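Local coordinates for protein Rab GDP-dissociation inhibitor (Saccharomyces cerevisiae, PDB 2BCG) that inhibits GDP release from the Rab GTPase SEC4 and extracts GDP-bound YPT7 from vacuolar membranes, as an essential part of yeast secretory transport, at residues D13-G18 with P290-D295; Q114-Y119 with A327-I332; Y119-G124 with S337-K342; T297-K302 with D409-S414. All coordinates share one frame; numbering follows the deposited sequence.

Interaction 1 of 4, residues D13-G18 with P290-D295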
loop_
_atom_site.group_PDB
_atom_site.type_symbol
_atom_site.label_atom_id
_atom_site.label_comp_id
_atom_site.label_asym_id
_atom_site.label_seq_id
_atom_site.Cartn_x
_atom_site.Cartn_y
_atom_site.Cartn_z
ATOM N N ASP A 13 -19.616 -10.012 11.847
ATOM C CA ASP A 13 -20.386 -8.807 11.476
ATOM C C ASP A 13 -20.313 -8.486 9.975
ATOM O O ASP A 13 -21.276 -7.975 9.394
ATOM C CB ASP A 13 -19.903 -7.562 12.223
ATOM C CG ASP A 13 -20.243 -7.580 13.696
ATOM O OD1 ASP A 13 -19.333 -7.383 14.513
ATOM O OD2 ASP A 13 -21.439 -7.760 14.051
ATOM N N VAL A 14 -19.142 -8.731 9.362
ATOM C CA VAL A 14 -18.934 -8.381 7.977
ATOM C C VAL A 14 -17.965 -9.405 7.379
ATOM O O VAL A 14 -16.973 -9.798 8.041
ATOM C CB VAL A 14 -18.254 -6.981 7.875
ATOM C CG1 VAL A 14 -17.960 -6.601 6.417
ATOM C CG2 VAL A 14 -19.094 -5.876 8.598
ATOM N N ILE A 15 -18.270 -9.847 6.170
ATOM C CA ILE A 15 -17.313 -10.594 5.331
ATOM C C ILE A 15 -16.811 -9.673 4.214
ATOM O O ILE A 15 -17.581 -8.962 3.596
ATOM C CB ILE A 15 -17.957 -11.881 4.780
ATOM C CG1 ILE A 15 -18.206 -12.828 5.961
ATOM C CG2 ILE A 15 -17.067 -12.540 3.707
ATOM C CD1 ILE A 15 -19.067 -14.054 5.600
ATOM N N VAL A 16 -15.492 -9.673 3.998
ATOM C CA VAL A 16 -14.890 -8.862 2.933
ATOM C C VAL A 16 -14.182 -9.829 1.973
ATOM O O VAL A 16 -13.486 -10.739 2.437
ATOM C CB VAL A 16 -13.916 -7.825 3.517
ATOM C CG1 VAL A 16 -13.385 -6.887 2.426
ATOM C CG2 VAL A 16 -14.618 -7.008 4.631
ATOM N N LEU A 17 -14.393 -9.625 0.673
ATOM C CA LEU A 17 -13.834 -10.490 -0.381
ATOM C C LEU A 17 -12.921 -9.696 -1.292
ATOM O O LEU A 17 -13.324 -8.673 -1.879
ATOM C CB LEU A 17 -14.929 -11.148 -1.218
ATOM C CG LEU A 17 -15.953 -11.937 -0.381
ATOM C CD1 LEU A 17 -17.011 -12.509 -1.333
ATOM C CD2 LEU A 17 -15.285 -13.030 0.426
ATOM N N GLY A 18 -11.693 -10.203 -1.402
ATOM C CA GLY A 18 -10.630 -9.537 -2.147
ATOM C C GLY A 18 -9.832 -8.586 -1.291
ATOM O O GLY A 18 -10.387 -7.829 -0.466
ATOM N N PRO A 290 -24.180 -10.581 8.147
ATOM C CA PRO A 290 -25.303 -9.829 7.539
ATOM C C PRO A 290 -24.979 -9.016 6.285
ATOM O O PRO A 290 -25.899 -8.639 5.532
ATOM C CB PRO A 290 -25.742 -8.869 8.651
ATOM C CG PRO A 290 -24.766 -8.962 9.724
ATOM C CD PRO A 290 -23.842 -10.102 9.496
ATOM N N LEU A 291 -23.695 -8.774 6.025
ATOM C CA LEU A 291 -23.335 -8.071 4.803
ATOM C C LEU A 291 -21.966 -8.516 4.291
ATOM O O LEU A 291 -21.153 -9.058 5.046
ATOM C CB LEU A 291 -23.360 -6.541 5.014
ATOM C CG LEU A 291 -22.402 -5.941 6.034
ATOM C CD1 LEU A 291 -21.287 -5.305 5.231
ATOM C CD2 LEU A 291 -23.033 -4.883 6.938
ATOM N N VAL A 292 -21.748 -8.263 3.005
ATOM C CA VAL A 292 -20.448 -8.507 2.372
ATOM C C VAL A 292 -19.985 -7.211 1.679
ATOM O O VAL A 292 -20.797 -6.433 1.145
ATOM C CB VAL A 292 -20.518 -9.708 1.369
ATOM C CG1 VAL A 292 -21.392 -9.399 0.160
ATOM C CG2 VAL A 292 -19.093 -10.146 0.937
ATOM N N ILE A 293 -18.671 -6.998 1.696
ATOM C CA ILE A 293 -17.992 -5.934 0.924
ATOM C C ILE A 293 -17.042 -6.680 -0.020
ATOM O O ILE A 293 -16.325 -7.570 0.416
ATOM C CB ILE A 293 -17.214 -4.988 1.861
ATOM C CG1 ILE A 293 -18.174 -4.299 2.856
ATOM C CG2 ILE A 293 -16.366 -3.998 1.037
ATOM C CD1 ILE A 293 -17.498 -3.501 3.889
ATOM N N ALA A 294 -17.078 -6.380 -1.313
ATOM C CA ALA A 294 -16.264 -7.163 -2.249
ATOM C C ALA A 294 -15.886 -6.382 -3.485
ATOM O O ALA A 294 -16.527 -5.379 -3.820
ATOM C CB ALA A 294 -17.001 -8.405 -2.652
ATOM N N ASP A 295 -14.836 -6.835 -4.163
ATOM C CA ASP A 295 -14.537 -6.267 -5.470
ATOM C C ASP A 295 -15.335 -6.933 -6.604
ATOM O O ASP A 295 -15.941 -7.996 -6.404
ATOM C CB ASP A 295 -13.009 -6.220 -5.720
ATOM C CG ASP A 295 -12.406 -7.565 -6.101
ATOM O OD1 ASP A 295 -12.903 -8.278 -6.998
ATOM O OD2 ASP A 295 -11.344 -7.895 -5.522
#
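I15 and L17 are paired with L291, I293 and D295 by four backbone hydrogen bonds, which join strand 14-17 to strand 292-294 as parallel neighbours in a five-stranded Rossmann-type sheet. I15 shows the rule of parallel pairing: its N gives to L291 O and its O takes from I293 N, so one residue spans two partners on the other strand. L17 repeats this with I293 and D295, its N lying 2.8 Å from I293 O while D295 N reaches L17 O at a longer 3.3 Å. On one face L17 lies crosswise to V292, with L17 CG 3.8 Å from V292 CG2, and L17 CB rests against A294 CB. On the face of V16 and I293, V14 swings CG1 opposite its own backbone N (chi1 178°), which brings that methyl 3.8 Å from L291 CD1 and 4.0 Å from I293 CD1. An alanine in place of V14 lacks both methyls and would probably leave the two CD1 groups without this partner, opening a gap among these side chains on that face of the sheet. Farther out, L26 and L30 of helix 21-32 pack on I293, while I411 and L413 of the next strand meet V292 and A294. Past the last pair G18 has backbone angles suited to glycine, and its CA sits 3.8 Å from D295 OD2, while D295 OD1 is hydrogen-bonded to T297 OG1.

Interaction 2 of 4, residues Q114-Y119 with A327-I332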
loop_
_atom_site.group_PDB
_atom_site.type_symbol
_atom_site.label_atom_id
_atom_site.label_comp_id
_atom_site.label_asym_id
_atom_site.label_seq_id
_atom_site.Cartn_x
_atom_site.Cartn_y
_atom_site.Cartn_z
ATOM N N GLN A 114 8.751 11.437 -1.416
ATOM C CA GLN A 114 8.194 12.371 -2.394
ATOM C C GLN A 114 8.504 11.946 -3.814
ATOM O O GLN A 114 9.603 11.486 -4.116
ATOM C CB GLN A 114 8.797 13.754 -2.203
ATOM C CG GLN A 114 8.419 14.394 -0.894
ATOM C CD GLN A 114 8.949 15.816 -0.816
ATOM O OE1 GLN A 114 9.933 16.101 -0.117
ATOM N NE2 GLN A 114 8.329 16.704 -1.567
ATOM N N VAL A 115 7.556 12.189 -4.698
ATOM C CA VAL A 115 7.829 12.056 -6.144
ATOM C C VAL A 115 8.517 13.367 -6.593
ATOM O O VAL A 115 8.122 14.456 -6.161
ATOM C CB VAL A 115 6.478 11.807 -6.874
ATOM C CG1 VAL A 115 6.621 11.915 -8.396
ATOM C CG2 VAL A 115 5.879 10.432 -6.450
ATOM N N SER A 116 9.546 13.260 -7.430
ATOM C CA SER A 116 10.400 14.444 -7.748
ATOM C C SER A 116 9.714 15.581 -8.485
ATOM O O SER A 116 10.092 16.772 -8.331
ATOM C CB SER A 116 11.633 14.019 -8.544
ATOM O OG SER A 116 12.238 12.917 -7.913
ATOM N N GLY A 117 8.716 15.264 -9.275
ATOM C CA GLY A 117 8.044 16.325 -10.029
ATOM C C GLY A 117 6.946 15.794 -10.894
ATOM O O GLY A 117 6.827 14.573 -11.055
ATOM N N SER A 118 6.145 16.717 -11.440
ATOM C CA SER A 118 5.097 16.409 -12.433
ATOM C C SER A 118 5.470 17.230 -13.661
ATOM O O SER A 118 5.751 18.433 -13.534
ATOM C CB SER A 118 3.707 16.794 -11.910
ATOM O OG SER A 118 2.697 16.612 -12.901
ATOM N N TYR A 119 5.481 16.576 -14.833
ATOM C CA TYR A 119 5.871 17.199 -16.121
ATOM C C TYR A 119 4.697 17.185 -17.047
ATOM O O TYR A 119 3.926 16.236 -17.037
ATOM C CB TYR A 119 7.015 16.417 -16.788
ATOM C CG TYR A 119 8.340 16.602 -16.100
ATOM C CD1 TYR A 119 8.574 16.052 -14.847
ATOM C CD2 TYR A 119 9.344 17.312 -16.710
ATOM C CE1 TYR A 119 9.787 16.220 -14.208
ATOM C CE2 TYR A 119 10.562 17.504 -16.082
ATOM C CZ TYR A 119 10.770 16.957 -14.823
ATOM O OH TYR A 119 11.991 17.112 -14.181
ATOM N N ALA A 327 15.624 12.545 -12.784
ATOM C CA ALA A 327 14.702 12.372 -11.642
ATOM C C ALA A 327 14.575 10.906 -11.243
ATOM O O ALA A 327 14.536 10.032 -12.098
ATOM C CB ALA A 327 13.322 12.937 -12.005
ATOM N N ASP A 328 14.450 10.640 -9.945
ATOM C CA ASP A 328 14.245 9.260 -9.492
ATOM C C ASP A 328 12.807 8.803 -9.634
ATOM O O ASP A 328 12.556 7.590 -9.591
ATOM C CB ASP A 328 14.798 8.969 -8.079
ATOM C CG ASP A 328 14.103 9.736 -6.986
ATOM O OD1 ASP A 328 14.771 9.951 -5.933
ATOM O OD2 ASP A 328 12.919 10.096 -7.095
ATOM N N SER A 329 11.899 9.746 -9.860
ATOM C CA SER A 329 10.471 9.459 -9.937
ATOM C C SER A 329 9.807 10.685 -10.507
ATOM O O SER A 329 10.249 11.834 -10.261
ATOM C CB SER A 329 9.877 9.126 -8.553
ATOM O OG SER A 329 10.089 10.200 -7.616
ATOM N N LEU A 330 8.736 10.470 -11.245
ATOM C CA LEU A 330 7.987 11.602 -11.775
ATOM C C LEU A 330 6.675 11.134 -12.346
ATOM O O LEU A 330 6.478 9.929 -12.619
ATOM C CB LEU A 330 8.770 12.381 -12.847
ATOM C CG LEU A 330 9.112 11.588 -14.116
ATOM C CD1 LEU A 330 8.880 12.411 -15.411
ATOM C CD2 LEU A 330 10.539 10.993 -14.112
ATOM N N GLN A 331 5.788 12.099 -12.569
ATOM C CA GLN A 331 4.635 11.936 -13.420
ATOM C C GLN A 331 4.854 12.674 -14.732
ATOM O O GLN A 331 5.381 13.796 -14.713
ATOM C CB GLN A 331 3.406 12.549 -12.726
ATOM C CG GLN A 331 2.244 12.876 -13.677
ATOM C CD GLN A 331 1.005 13.233 -12.919
ATOM O OE1 GLN A 331 0.103 12.402 -12.740
ATOM N NE2 GLN A 331 0.940 14.478 -12.467
ATOM N N ILE A 332 4.454 12.067 -15.844
ATOM C CA ILE A 332 4.280 12.851 -17.063
ATOM C C ILE A 332 2.791 12.917 -17.388
ATOM O O ILE A 332 2.105 11.880 -17.332
ATOM C CB ILE A 332 5.039 12.250 -18.276
ATOM C CG1 ILE A 332 6.541 12.141 -17.991
ATOM C CG2 ILE A 332 4.810 13.113 -19.526
ATOM C CD1 ILE A 332 7.315 11.369 -19.099
HETATM O O HOH W 1 15.085 12.823 -8.095
#
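G117 and Y119 run parallel to Q331 and bond to its backbone N-H and C=O in turn, Q331 N giving to G117 O at 3.1 Å and Y119 N giving to Q331 O at 2.8 Å. Beside this pairing S118 and Q331 send their side chains to the same face. Q331 holds CG roughly opposite its backbone N (chi1 160°) and runs out extended, so that its NE2 meets S118 OG at 2.8 Å. The bond is nearly straight (164°) and the hydroxyl lies in the plane of the amide. Y234 OH also pairs with that NE2 and S421 OG with OE1, which together fix the rotation of a buried amide. The other face is apolar: L330 stands at about a right angle to the Y119 side chain, its CD1 3.7 Å from Y119 CD1. Ahead of the paired strands, S329 OG accepts from S116 N at 3.1 Å and donates in turn to D328 OD2, a short chain of hydrogen bonds that ties the two loops; a water between S116 OG and D328 N adds a second tie. Outward, strand 125-128 flanks strand 118-122, and strand 345-351 lies along the far edge of strand 330-334. V115 leans on Y234 and Y236 of strand 234-237, and Q114, in the region that interacts with YPT1, packs on an apolar side chain of the other protein's chain.

Interaction 3 of 4, residues Y119-G124 with S337-K342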
loop_
_atom_site.group_PDB
_atom_site.type_symbol
_atom_site.label_atom_id
_atom_site.label_comp_id
_atom_site.label_asym_id
_atom_site.label_seq_id
_atom_site.Cartn_x
_atom_site.Cartn_y
_atom_site.Cartn_z
ATOM N N TYR A 119 5.481 16.576 -14.833
ATOM C CA TYR A 119 5.871 17.199 -16.121
ATOM C C TYR A 119 4.697 17.185 -17.047
ATOM O O TYR A 119 3.926 16.236 -17.037
ATOM C CB TYR A 119 7.015 16.417 -16.788
ATOM C CG TYR A 119 8.340 16.602 -16.100
ATOM C CD1 TYR A 119 8.574 16.052 -14.847
ATOM C CD2 TYR A 119 9.344 17.312 -16.710
ATOM C CE1 TYR A 119 9.787 16.220 -14.208
ATOM C CE2 TYR A 119 10.562 17.504 -16.082
ATOM C CZ TYR A 119 10.770 16.957 -14.823
ATOM O OH TYR A 119 11.991 17.112 -14.181
ATOM N N VAL A 120 4.566 18.237 -17.852
ATOM C CA VAL A 120 3.499 18.317 -18.833
ATOM C C VAL A 120 4.098 18.345 -20.226
ATOM O O VAL A 120 5.119 18.990 -20.448
ATOM C CB VAL A 120 2.537 19.526 -18.562
ATOM C CG1 VAL A 120 3.217 20.907 -18.811
ATOM C CG2 VAL A 120 1.243 19.390 -19.348
ATOM N N PHE A 121 3.484 17.590 -21.136
ATOM C CA PHE A 121 3.879 17.521 -22.543
ATOM C C PHE A 121 3.268 18.667 -23.335
ATOM O O PHE A 121 2.070 18.940 -23.226
ATOM C CB PHE A 121 3.361 16.181 -23.062
ATOM C CG PHE A 121 3.649 15.873 -24.502
ATOM C CD1 PHE A 121 4.698 15.019 -24.854
ATOM C CD2 PHE A 121 2.796 16.333 -25.500
ATOM C CE1 PHE A 121 4.905 14.629 -26.181
ATOM C CE2 PHE A 121 3.002 15.970 -26.824
ATOM C CZ PHE A 121 4.062 15.133 -27.173
ATOM N N LYS A 122 4.097 19.337 -24.126
ATOM C CA LYS A 122 3.580 20.381 -25.031
ATOM C C LYS A 122 4.405 20.293 -26.309
ATOM O O LYS A 122 5.620 20.420 -26.272
ATOM C CB LYS A 122 3.669 21.779 -24.368
ATOM C CG LYS A 122 3.144 22.962 -25.242
ATOM C CD LYS A 122 3.445 24.326 -24.585
ATOM C CE LYS A 122 2.455 24.701 -23.466
ATOM N NZ LYS A 122 2.324 26.216 -23.231
ATOM N N GLN A 123 3.742 20.018 -27.433
ATOM C CA GLN A 123 4.397 20.001 -28.760
ATOM C C GLN A 123 5.678 19.151 -28.788
ATOM O O GLN A 123 6.737 19.630 -29.225
ATOM C CB GLN A 123 4.729 21.436 -29.227
ATOM C CG GLN A 123 3.528 22.304 -29.599
ATOM C CD GLN A 123 3.883 23.800 -29.642
ATOM O OE1 GLN A 123 4.848 24.203 -30.300
ATOM N NE2 GLN A 123 3.117 24.618 -28.913
ATOM N N GLY A 124 5.589 17.914 -28.303
ATOM C CA GLY A 124 6.689 16.961 -28.397
ATOM C C GLY A 124 7.736 17.009 -27.289
ATOM O O GLY A 124 8.592 16.115 -27.205
ATOM N N SER A 337 -5.311 17.630 -25.763
ATOM C CA SER A 337 -5.250 18.579 -26.882
ATOM C C SER A 337 -3.922 18.461 -27.635
ATOM O O SER A 337 -3.838 18.753 -28.819
ATOM C CB SER A 337 -5.407 20.008 -26.381
ATOM O OG SER A 337 -4.131 20.593 -26.121
ATOM N N GLN A 338 -2.874 18.022 -26.953
ATOM C CA GLN A 338 -1.566 17.892 -27.605
ATOM C C GLN A 338 -1.449 16.735 -28.605
ATOM O O GLN A 338 -0.511 16.672 -29.420
ATOM C CB GLN A 338 -0.485 17.758 -26.536
ATOM C CG GLN A 338 -0.342 19.007 -25.689
ATOM C CD GLN A 338 0.077 20.198 -26.505
ATOM O OE1 GLN A 338 0.973 20.117 -27.331
ATOM N NE2 GLN A 338 -0.584 21.310 -26.279
ATOM N N LEU A 339 -2.395 15.809 -28.524
ATOM C CA LEU A 339 -2.389 14.634 -29.386
ATOM C C LEU A 339 -3.696 14.460 -30.147
ATOM O O LEU A 339 -3.879 13.427 -30.789
ATOM C CB LEU A 339 -2.095 13.366 -28.574
ATOM C CG LEU A 339 -0.696 13.221 -27.955
ATOM C CD1 LEU A 339 -0.601 11.877 -27.235
ATOM C CD2 LEU A 339 0.426 13.352 -29.009
ATOM N N GLY A 340 -4.606 15.434 -30.038
ATOM C CA GLY A 340 -5.915 15.351 -30.705
ATOM C C GLY A 340 -6.738 14.204 -30.146
ATOM O O GLY A 340 -7.492 13.534 -30.874
ATOM N N ARG A 341 -6.557 13.965 -28.844
ATOM C CA ARG A 341 -7.234 12.893 -28.143
ATOM C C ARG A 341 -8.440 13.333 -27.327
ATOM O O ARG A 341 -8.686 14.539 -27.124
ATOM C CB ARG A 341 -6.232 12.189 -27.201
ATOM C CG ARG A 341 -5.275 11.277 -27.915
ATOM C CD ARG A 341 -4.320 10.539 -26.939
ATOM N NE ARG A 341 -5.021 9.680 -25.975
ATOM C CZ ARG A 341 -5.433 8.426 -26.199
ATOM N NH1 ARG A 341 -5.234 7.810 -27.374
ATOM N NH2 ARG A 341 -6.052 7.777 -25.219
ATOM N N LYS A 342 -9.176 12.340 -26.831
ATOM C CA LYS A 342 -10.292 12.580 -25.923
ATOM C C LYS A 342 -9.873 12.471 -24.459
ATOM O O LYS A 342 -10.598 12.927 -23.574
ATOM C CB LYS A 342 -11.421 11.584 -26.201
ATOM C CG LYS A 342 -11.904 11.596 -27.666
ATOM C CD LYS A 342 -12.884 10.473 -27.944
ATOM C CE LYS A 342 -13.461 10.613 -29.362
ATOM N NZ LYS A 342 -14.768 9.887 -29.556
#
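The turn of a β-hairpin, where strand 118-122 folds back into strand 125-128, is met by Q338 from the loop between strands 330-334 and 345-351. Q123 and G124 form the bend, with backbone angles close to those of a type I' turn, and it is at Q123 that the polar contact is made. Q338 OE1 accepts from Q123 N at 2.8 Å. The N-H points well at the oxygen (159°), yet the nitrogen stands above the plane of the amide and not on a lone pair. A bend at chi2 (-62°) curls the Q338 amide back over the strand end. Q338 CG lies 3.4 Å from F121 O, and the bend brings Q338 OE1 3.5 Å from K122 CA. The aliphatic root of the same side chain meets the edge of the F121 ring, Q338 CB lying 3.7 Å from F121 CD2 near the ring plane. L339 adds a looser apolar touch, its CD2 4.3 Å from F121 CE2. E193 of helix 189-199 takes a weak hydrogen bond from Q338 NE2, and K122 NZ, pointing elsewhere, is bound to L141 O. With a leucine in place of Q338, Q123 N would probably lose its acceptor and the turn would be freer to shift. One glutamine thus serves two chemistries, carbon against an aromatic edge and carbonyl against a backbone N-H, so that a loop without regular structure is tied to a strand end at the protein surface by one hydrogen bond between the two segments, backed by apolar contact.

Interaction 4 of 4, residues T297-K302 with D409-S414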
loop_
_atom_site.group_PDB
_atom_site.type_symbol
_atom_site.label_atom_id
_atom_site.label_comp_id
_atom_site.label_asym_id
_atom_site.label_seq_id
_atom_site.Cartn_x
_atom_site.Cartn_y
_atom_site.Cartn_z
ATOM N N THR A 297 -14.687 -8.763 -9.063
ATOM C CA THR A 297 -14.364 -10.122 -9.529
ATOM C C THR A 297 -15.124 -11.205 -8.766
ATOM O O THR A 297 -15.218 -12.342 -9.242
ATOM C CB THR A 297 -12.851 -10.429 -9.459
ATOM O OG1 THR A 297 -12.471 -10.603 -8.095
ATOM C CG2 THR A 297 -11.999 -9.309 -10.126
ATOM N N TYR A 298 -15.673 -10.864 -7.597
ATOM C CA TYR A 298 -16.456 -11.836 -6.819
ATOM C C TYR A 298 -17.929 -11.869 -7.189
ATOM O O TYR A 298 -18.607 -12.839 -6.853
ATOM C CB TYR A 298 -16.323 -11.574 -5.310
ATOM C CG TYR A 298 -14.936 -11.895 -4.856
ATOM C CD1 TYR A 298 -14.580 -13.197 -4.406
ATOM C CD2 TYR A 298 -13.938 -10.931 -4.941
ATOM C CE1 TYR A 298 -13.269 -13.500 -4.018
ATOM C CE2 TYR A 298 -12.603 -11.236 -4.568
ATOM C CZ TYR A 298 -12.295 -12.503 -4.092
ATOM O OH TYR A 298 -11.009 -12.811 -3.728
ATOM N N PHE A 299 -18.405 -10.814 -7.830
ATOM C CA PHE A 299 -19.841 -10.677 -8.167
ATOM C C PHE A 299 -19.937 -9.996 -9.528
ATOM O O PHE A 299 -20.495 -8.896 -9.618
ATOM C CB PHE A 299 -20.605 -9.836 -7.131
ATOM C CG PHE A 299 -20.707 -10.467 -5.778
ATOM C CD1 PHE A 299 -19.749 -10.221 -4.797
ATOM C CD2 PHE A 299 -21.789 -11.298 -5.465
ATOM C CE1 PHE A 299 -19.874 -10.803 -3.514
ATOM C CE2 PHE A 299 -21.903 -11.876 -4.201
ATOM C CZ PHE A 299 -20.948 -11.637 -3.227
ATOM N N PRO A 300 -19.415 -10.649 -10.576
ATOM C CA PRO A 300 -19.422 -10.006 -11.896
ATOM C C PRO A 300 -20.834 -9.697 -12.393
ATOM O O PRO A 300 -21.046 -8.661 -13.050
ATOM C CB PRO A 300 -18.697 -11.017 -12.808
ATOM C CG PRO A 300 -18.799 -12.339 -12.104
ATOM C CD PRO A 300 -18.783 -11.991 -10.612
ATOM N N GLU A 301 -21.790 -10.556 -12.026
ATOM C CA GLU A 301 -23.196 -10.329 -12.406
ATOM C C GLU A 301 -23.822 -9.071 -11.795
ATOM O O GLU A 301 -24.785 -8.537 -12.352
ATOM C CB GLU A 301 -24.095 -11.561 -12.170
ATOM C CG GLU A 301 -23.562 -12.677 -11.287
ATOM C CD GLU A 301 -23.562 -12.348 -9.796
ATOM O OE1 GLU A 301 -24.652 -12.149 -9.189
ATOM O OE2 GLU A 301 -22.462 -12.346 -9.222
ATOM N N LYS A 302 -23.254 -8.581 -10.683
ATOM C CA LYS A 302 -23.774 -7.427 -9.968
ATOM C C LYS A 302 -23.056 -6.141 -10.365
ATOM O O LYS A 302 -23.293 -5.081 -9.749
ATOM C CB LYS A 302 -23.592 -7.614 -8.455
ATOM C CG LYS A 302 -24.344 -8.778 -7.847
ATOM C CD LYS A 302 -25.770 -8.388 -7.472
ATOM C CE LYS A 302 -26.590 -9.611 -7.093
ATOM N NZ LYS A 302 -27.897 -9.223 -6.502
ATOM N N ASP A 409 -29.411 -5.683 -1.167
ATOM C CA ASP A 409 -28.952 -7.092 -1.098
ATOM C C ASP A 409 -27.809 -7.252 -0.038
ATOM O O ASP A 409 -27.375 -8.374 0.206
ATOM C CB ASP A 409 -28.537 -7.626 -2.514
ATOM C CG ASP A 409 -27.502 -6.753 -3.198
ATOM O OD1 ASP A 409 -27.186 -6.972 -4.418
ATOM O OD2 ASP A 409 -27.022 -5.835 -2.516
ATOM N N ASN A 410 -27.390 -6.157 0.623
ATOM C CA ASN A 410 -26.211 -6.118 1.530
ATOM C C ASN A 410 -24.940 -6.620 0.847
ATOM O O ASN A 410 -24.100 -7.237 1.495
ATOM C CB ASN A 410 -26.477 -6.818 2.874
ATOM C CG ASN A 410 -27.486 -6.058 3.753
ATOM O OD1 ASN A 410 -27.542 -4.814 3.769
ATOM N ND2 ASN A 410 -28.285 -6.823 4.510
ATOM N N ILE A 411 -24.830 -6.354 -0.453
ATOM C CA ILE A 411 -23.633 -6.679 -1.235
ATOM C C ILE A 411 -23.047 -5.369 -1.740
ATOM O O ILE A 411 -23.510 -4.771 -2.752
ATOM C CB ILE A 411 -23.944 -7.653 -2.371
ATOM C CG1 ILE A 411 -24.484 -8.974 -1.793
ATOM C CG2 ILE A 411 -22.710 -7.906 -3.229
ATOM C CD1 ILE A 411 -25.077 -9.908 -2.825
ATOM N N TYR A 412 -22.023 -4.935 -1.002
ATOM C CA TYR A 412 -21.456 -3.602 -1.151
ATOM C C TYR A 412 -20.165 -3.750 -1.963
ATOM O O TYR A 412 -19.182 -4.320 -1.499
ATOM C CB TYR A 412 -21.173 -2.986 0.218
ATOM C CG TYR A 412 -22.453 -2.759 1.013
ATOM C CD1 TYR A 412 -22.901 -3.715 1.967
ATOM C CD2 TYR A 412 -23.246 -1.662 0.759
ATOM C CE1 TYR A 412 -24.118 -3.517 2.683
ATOM C CE2 TYR A 412 -24.468 -1.452 1.472
ATOM C CZ TYR A 412 -24.883 -2.377 2.419
ATOM O OH TYR A 412 -26.049 -2.173 3.125
ATOM N N LEU A 413 -20.214 -3.270 -3.197
ATOM C CA LEU A 413 -19.118 -3.502 -4.145
ATOM C C LEU A 413 -18.318 -2.267 -4.409
ATOM O O LEU A 413 -18.839 -1.131 -4.496
ATOM C CB LEU A 413 -19.677 -4.043 -5.457
ATOM C CG LEU A 413 -20.446 -5.364 -5.274
ATOM C CD1 LEU A 413 -21.204 -5.802 -6.516
ATOM C CD2 LEU A 413 -19.565 -6.494 -4.724
ATOM N N SER A 414 -17.013 -2.487 -4.576
ATOM C CA SER A 414 -16.136 -1.385 -4.953
ATOM C C SER A 414 -16.074 -1.203 -6.472
ATOM O O SER A 414 -16.431 -2.118 -7.245
ATOM C CB SER A 414 -14.714 -1.649 -4.397
ATOM O OG SER A 414 -14.234 -2.903 -4.894
#
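D409 shares out its carboxylate, OD1 to K302 across the contact and OD2 to its own backbone. K302 NZ lies 3.1 Å from D409 OD1 in a salt bridge, on the lone pair that points away from OD2. K302 was modelled in two conformers, so the bridge is certain for only one of them. D409 OD2 accepts from I411 N at 3.1 Å, met from above the carboxylate plane, closing an Asx turn that leads into strand 411-413. This second bond would hold the carboxylate in place whichever way the lysine lies. The strand is an edge strand of the five-stranded parallel Rossmann-type sheet within this chain, and the loop 297-302 opposite it carries the chain from strand 292-294 of that sheet into strand 303-317 of the mixed one. A 3-10 segment at 300-302 ends the loop, K302 N giving to F299 O. The F299 ring receives I411 on one face: I411 CG2 sits 3.9 Å from the ring centroid and 3° off its normal, a CH-π contact aimed almost straight at the centre. I411 CD1 lies 4.0 Å from F299 CE2. The L413 side chain crosses that of F299 at about a right angle, L413 CD2 3.7 Å from F299 CD1, and its other methyl, CD1, lies 3.6 Å from K302 CB. V268 and Y270 of strand 267-271 also touch F299, together with V292 and A294. On the reverse side of the strand, Y412 packs on R436 and V437 of helix 424-438.

How the interactions relate
The four contacts form two groups on different sheets. Interactions 1 and 4 have centres about 9 Å apart and belong to the five-stranded parallel sheet, where strands 292-294 and 411-413 are neighbours; V292 O and A294 N probably bond Y412. Interactions 2 and 3, with centres about 18 Å apart, share Y119 and strand 118-122 in the mixed sheet. Between the groups the centres lie about 36 to 42 Å apart. Interaction 1 closes before 4 opens, but both alternate with 2 and 3 along the chain, so the two regions are interwoven in sequence. Strand 303-317, which follows the loop 297-302, belongs to the mixed sheet, and geranylgeranyl is bound about 8 to 9 Å from side chains of strand 118-122.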